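Local coordinates for protein putative fimbrium tip subunit Fim1C (Bacteroides ovatus, PDB 4EPS) that probably forms part of the tip of fimbriae, the filamentous cell-surface appendages that mediate adhesion and biofilm formation, at residues H266-G278 with P288-V300. Residues are numbered along the deposited sequence; the frame is centred on the assembly and turned at random.
Sequences HHLQVGDYYYADG and PAKDNCIGIVCWV. With SO4 (sulfate ion), chain F.
Tyr274 and Gly295 form an antiparallel hydrogen-bonded pair in which Tyr274 N donates to Gly295 O (2.9 Å). Tyr274 O accepts from Ile294 N (2.9 Å) and more weakly from Gly295 N, the signature of a classic beta bulge. Beyond it, Gly271 N meets Val297 O almost straight (176°), and Val297 N returns a bond to Asp272 O. Among side-chain bonds, Tyr275 OH reaches a lone pair of Ala289 O in the carbonyl plane (2.6 Å), while one water links the same hydroxyl to Ala289 N. With CG beside the backbone N (chi1 -70°), the Tyr275 ring turns its edge, in plane, to Ala289 O and Asp291 O, Cys293 SG sitting above one face toward the rim. A leucine here would probably leave Ala289 O and the water without their hydroxyl partner. Asp272 OD2 is gripped from opposite faces of its carboxylate by His266 NE2 (2.7 Å), from the preceding strand, and Gln269 N, whose bond spans the ends of the Gln269-Asp272 type II turn. Apolar contacts include a CH-pi approach, Pro288 CB lying over the Tyr273 ring face, 3.8 Å from its centroid and 10° off the normal. In this antiparallel sheet, strand 273-275 lies between 280-281 and 293-300, which pairs in turn with 334-338; helix 446-458 packs on Tyr273 and Ile296.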
loop_
_atom_site.group_PDB
_atom_site.type_symbol
_atom_site.label_atom_id
_atom_site.label_comp_id
_atom_site.label_asym_id
_atom_site.label_seq_id
_atom_site.Cartn_x
_atom_site.Cartn_y
_atom_site.Cartn_z
ATOM N N HIS A 266 3.644 -4.268 2.467
ATOM C CA HIS A 266 2.674 -4.885 3.354
ATOM C C HIS A 266 2.211 -3.918 4.422
ATOM O O HIS A 266 3.032 -3.353 5.144
ATOM C CB HIS A 266 3.267 -6.164 4.016
ATOM C CG HIS A 266 2.318 -6.820 4.985
ATOM N ND1 HIS A 266 1.220 -7.558 4.539
ATOM C CD2 HIS A 266 2.292 -6.766 6.342
ATOM C CE1 HIS A 266 0.565 -7.942 5.638
ATOM N NE2 HIS A 266 1.164 -7.485 6.750
ATOM N N HIS A 267 0.895 -3.783 4.566
ATOM C CA HIS A 267 0.299 -2.989 5.664
ATOM C C HIS A 267 0.469 -3.770 6.966
ATOM O O HIS A 267 -0.240 -4.755 7.198
ATOM C CB HIS A 267 -1.186 -2.675 5.401
ATOM C CG HIS A 267 -1.859 -1.931 6.541
ATOM N ND1 HIS A 267 -3.235 -1.905 6.659
ATOM C CD2 HIS A 267 -1.318 -1.167 7.531
ATOM C CE1 HIS A 267 -3.499 -1.165 7.738
ATOM N NE2 HIS A 267 -2.380 -0.705 8.301
ATOM N N LEU A 268 1.441 -3.360 7.789
ATOM C CA LEU A 268 1.763 -4.098 9.020
ATOM C C LEU A 268 0.726 -3.779 10.114
ATOM O O LEU A 268 0.544 -2.627 10.492
ATOM C CB LEU A 268 3.205 -3.760 9.486
ATOM C CG LEU A 268 3.754 -4.514 10.721
ATOM C CD1 LEU A 268 3.807 -6.061 10.473
ATOM C CD2 LEU A 268 5.168 -3.999 11.077
ATOM N N GLN A 269 0.062 -4.804 10.631
ATOM C CA GLN A 269 -0.970 -4.609 11.664
ATOM C C GLN A 269 -0.855 -5.585 12.798
ATOM O O GLN A 269 -0.424 -6.722 12.609
ATOM C CB GLN A 269 -2.373 -4.789 11.034
ATOM C CG GLN A 269 -2.697 -3.727 9.961
ATOM C CD GLN A 269 -4.097 -3.901 9.471
ATOM O OE1 GLN A 269 -4.413 -4.790 8.654
ATOM N NE2 GLN A 269 -4.970 -3.104 10.000
ATOM N N VAL A 270 -1.354 -5.180 13.972
ATOM C CA VAL A 270 -1.488 -6.102 15.106
ATOM C C VAL A 270 -2.388 -7.267 14.629
ATOM O O VAL A 270 -3.402 -7.034 13.969
ATOM C CB VAL A 270 -2.108 -5.368 16.333
ATOM C CG1 VAL A 270 -2.504 -6.365 17.437
ATOM C CG2 VAL A 270 -1.162 -4.271 16.861
ATOM N N GLY A 271 -2.017 -8.483 14.964
ATOM C CA GLY A 271 -2.774 -9.655 14.548
ATOM C C GLY A 271 -2.180 -10.343 13.332
ATOM O O GLY A 271 -2.602 -11.448 12.989
ATOM N N ASP A 272 -1.202 -9.710 12.650
ATOM C CA ASP A 272 -0.574 -10.364 11.500
ATOM C C ASP A 272 0.208 -11.620 11.952
ATOM O O ASP A 272 0.737 -11.645 13.071
ATOM C CB ASP A 272 0.371 -9.423 10.758
ATOM C CG ASP A 272 -0.292 -8.337 9.910
ATOM O OD1 ASP A 272 -1.558 -8.352 9.779
ATOM O OD2 ASP A 272 0.439 -7.483 9.383
ATOM N N TYR A 273 0.266 -12.645 11.098
ATOM C CA TYR A 273 0.978 -13.909 11.393
ATOM C C TYR A 273 2.460 -13.744 11.068
ATOM O O TYR A 273 2.812 -13.262 9.986
ATOM C CB TYR A 273 0.357 -15.099 10.593
ATOM C CG TYR A 273 -1.100 -15.319 10.942
ATOM C CD1 TYR A 273 -1.463 -16.080 12.054
ATOM C CD2 TYR A 273 -2.116 -14.790 10.145
ATOM C CE1 TYR A 273 -2.805 -16.285 12.381
ATOM C CE2 TYR A 273 -3.462 -14.962 10.477
ATOM C CZ TYR A 273 -3.802 -15.729 11.581
ATOM O OH TYR A 273 -5.124 -15.908 11.903
ATOM N N TYR A 274 3.327 -14.150 12.000
ATOM C CA TYR A 274 4.775 -14.005 11.897
ATOM C C TYR A 274 5.444 -15.368 11.774
ATOM O O TYR A 274 5.129 -16.295 12.524
ATOM C CB TYR A 274 5.321 -13.243 13.139
ATOM C CG TYR A 274 6.708 -12.687 12.888
ATOM C CD1 TYR A 274 6.887 -11.502 12.180
ATOM C CD2 TYR A 274 7.845 -13.357 13.347
ATOM C CE1 TYR A 274 8.159 -10.980 11.958
ATOM C CE2 TYR A 274 9.123 -12.844 13.126
ATOM C CZ TYR A 274 9.273 -11.656 12.431
ATOM O OH TYR A 274 10.525 -11.157 12.184
ATOM N N TYR A 275 6.362 -15.496 10.810
ATOM C CA TYR A 275 6.975 -16.789 10.481
ATOM C C TYR A 275 8.479 -16.868 10.789
ATOM O O TYR A 275 9.138 -15.855 10.955
ATOM C CB TYR A 275 6.696 -17.116 8.986
ATOM C CG TYR A 275 5.232 -17.443 8.787
ATOM C CD1 TYR A 275 4.283 -16.430 8.628
ATOM C CD2 TYR A 275 4.775 -18.765 8.843
ATOM C CE1 TYR A 275 2.916 -16.715 8.588
ATOM C CE2 TYR A 275 3.412 -19.063 8.756
ATOM C CZ TYR A 275 2.488 -18.034 8.627
ATOM O OH TYR A 275 1.144 -18.318 8.575
ATOM N N ALA A 276 9.009 -18.101 10.863
ATOM C CA ALA A 276 10.404 -18.411 11.189
ATOM C C ALA A 276 11.427 -17.711 10.267
ATOM O O ALA A 276 12.543 -17.424 10.707
ATOM C CB ALA A 276 10.620 -19.917 11.166
ATOM N N ASP A 277 11.047 -17.384 9.022
ATOM C CA ASP A 277 11.977 -16.715 8.104
ATOM C C ASP A 277 11.847 -15.178 8.209
ATOM O O ASP A 277 12.572 -14.442 7.527
ATOM C CB ASP A 277 11.719 -17.198 6.652
ATOM C CG ASP A 277 10.355 -16.816 6.081
ATOM O OD1 ASP A 277 9.441 -16.460 6.881
ATOM O OD2 ASP A 277 10.172 -16.945 4.850
ATOM N N GLY A 278 10.928 -14.709 9.057
ATOM C CA GLY A 278 10.689 -13.282 9.223
ATOM C C GLY A 278 9.575 -12.774 8.336
ATOM O O GLY A 278 9.266 -11.586 8.363
ATOM N N PRO A 288 -4.591 -19.377 7.453
ATOM C CA PRO A 288 -3.150 -19.181 7.586
ATOM C C PRO A 288 -2.388 -20.493 7.697
ATOM O O PRO A 288 -2.893 -21.427 8.313
ATOM C CB PRO A 288 -3.030 -18.375 8.890
ATOM C CG PRO A 288 -4.223 -18.683 9.654
ATOM C CD PRO A 288 -5.315 -18.843 8.628
ATOM N N ALA A 289 -1.186 -20.545 7.131
ATOM C CA ALA A 289 -0.306 -21.704 7.251
ATOM C C ALA A 289 0.184 -21.814 8.686
ATOM O O ALA A 289 0.663 -20.826 9.252
ATOM C CB ALA A 289 0.876 -21.583 6.298
ATOM N N LYS A 290 0.073 -23.011 9.270
ATOM C CA LYS A 290 0.554 -23.295 10.623
ATOM C C LYS A 290 2.049 -23.531 10.582
ATOM O O LYS A 290 2.756 -23.144 11.510
ATOM C CB LYS A 290 -0.183 -24.525 11.202
ATOM C CG LYS A 290 0.170 -24.861 12.654
ATOM C CD LYS A 290 -0.702 -26.003 13.135
ATOM C CE LYS A 290 -0.391 -26.436 14.538
ATOM N NZ LYS A 290 -1.438 -27.369 15.039
ATOM N N ASP A 291 2.543 -24.190 9.503
ATOM C CA ASP A 291 3.961 -24.501 9.331
ATOM C C ASP A 291 4.833 -23.280 9.424
ATOM O O ASP A 291 4.603 -22.289 8.719
ATOM C CB ASP A 291 4.252 -25.213 7.981
ATOM C CG ASP A 291 3.844 -26.677 7.916
ATOM O OD1 ASP A 291 3.393 -27.223 8.959
ATOM O OD2 ASP A 291 3.958 -27.278 6.817
ATOM N N ASN A 292 5.865 -23.364 10.297
ATOM C CA ASN A 292 6.851 -22.318 10.544
ATOM C C ASN A 292 6.240 -21.016 11.106
ATOM O O ASN A 292 6.963 -20.024 11.193
ATOM C CB ASN A 292 7.675 -22.015 9.286
ATOM C CG ASN A 292 8.529 -23.192 8.858
ATOM O OD1 ASN A 292 8.424 -23.685 7.740
ATOM N ND2 ASN A 292 9.317 -23.728 9.773
ATOM N N CYS A 293 4.961 -21.021 11.529
ATOM C CA CYS A 293 4.390 -19.819 12.178
ATOM C C CYS A 293 4.949 -19.796 13.604
ATOM O O CYS A 293 4.888 -20.831 14.295
ATOM C CB CYS A 293 2.861 -19.811 12.175
ATOM S SG CYS A 293 2.146 -18.285 12.866
ATOM N N ILE A 294 5.564 -18.685 14.016
ATOM C CA ILE A 294 6.197 -18.649 15.358
ATOM C C ILE A 294 5.499 -17.667 16.297
ATOM O O ILE A 294 5.754 -17.689 17.513
ATOM C CB ILE A 294 7.716 -18.350 15.271
ATOM C CG1 ILE A 294 7.987 -16.943 14.692
ATOM C CG2 ILE A 294 8.456 -19.477 14.464
ATOM C CD1 ILE A 294 9.460 -16.446 14.834
ATOM N N GLY A 295 4.650 -16.804 15.751
ATOM C CA GLY A 295 3.981 -15.828 16.615
ATOM C C GLY A 295 3.019 -14.924 15.875
ATOM O O GLY A 295 2.758 -15.119 14.679
ATOM N N ILE A 296 2.457 -13.969 16.616
ATOM C CA ILE A 296 1.510 -12.964 16.112
ATOM C C ILE A 296 2.084 -11.573 16.391
ATOM O O ILE A 296 2.534 -11.296 17.504
ATOM C CB ILE A 296 0.109 -13.132 16.825
ATOM C CG1 ILE A 296 -0.492 -14.579 16.641
ATOM C CG2 ILE A 296 -0.888 -12.052 16.386
ATOM C CD1 ILE A 296 -0.671 -15.065 15.291
ATOM N N VAL A 297 1.975 -10.680 15.427
ATOM C CA VAL A 297 2.404 -9.286 15.636
ATOM C C VAL A 297 1.487 -8.699 16.698
ATOM O O VAL A 297 0.257 -8.706 16.519
ATOM C CB VAL A 297 2.334 -8.488 14.308
ATOM C CG1 VAL A 297 2.617 -6.991 14.545
ATOM C CG2 VAL A 297 3.324 -9.068 13.280
ATOM N N CYS A 298 2.064 -8.208 17.811
ATOM C CA CYS A 298 1.221 -7.712 18.910
ATOM C C CYS A 298 1.366 -6.211 19.152
ATOM O O CYS A 298 0.587 -5.642 19.927
ATOM C CB CYS A 298 1.520 -8.520 20.178
ATOM S SG CYS A 298 3.224 -8.328 20.778
ATOM N N TRP A 299 2.262 -5.528 18.431
ATOM C CA TRP A 299 2.448 -4.069 18.588
ATOM C C TRP A 299 3.221 -3.581 17.370
ATOM O O TRP A 299 4.127 -4.269 16.927
ATOM C CB TRP A 299 3.198 -3.755 19.901
ATOM C CG TRP A 299 3.221 -2.294 20.255
ATOM C CD1 TRP A 299 2.291 -1.592 20.975
ATOM C CD2 TRP A 299 4.259 -1.368 19.918
ATOM N NE1 TRP A 299 2.697 -0.272 21.107
ATOM C CE2 TRP A 299 3.892 -0.108 20.446
ATOM C CE3 TRP A 299 5.479 -1.489 19.231
ATOM C CZ2 TRP A 299 4.731 1.008 20.355
ATOM C CZ3 TRP A 299 6.306 -0.379 19.135
ATOM C CH2 TRP A 299 5.909 0.862 19.655
ATOM N N VAL A 300 2.819 -2.467 16.783
ATOM C CA VAL A 300 3.464 -1.948 15.559
ATOM C C VAL A 300 4.097 -0.585 15.867
ATOM O O VAL A 300 3.423 0.294 16.400
ATOM C CB VAL A 300 2.450 -1.857 14.374
ATOM C CG1 VAL A 300 3.095 -1.204 13.120
ATOM C CG2 VAL A 300 1.890 -3.241 14.031
HETATM S S SO4 F . -3.097 2.108 10.470
HETATM O O1 SO4 F . -3.678 0.771 10.453
HETATM O O2 SO4 F . -4.132 3.041 10.060
HETATM O O3 SO4 F . -2.688 2.402 11.834
HETATM O O4 SO4 F . -2.013 2.245 9.566
HETATM O O HOH W 1 -0.316 -18.116 6.076
#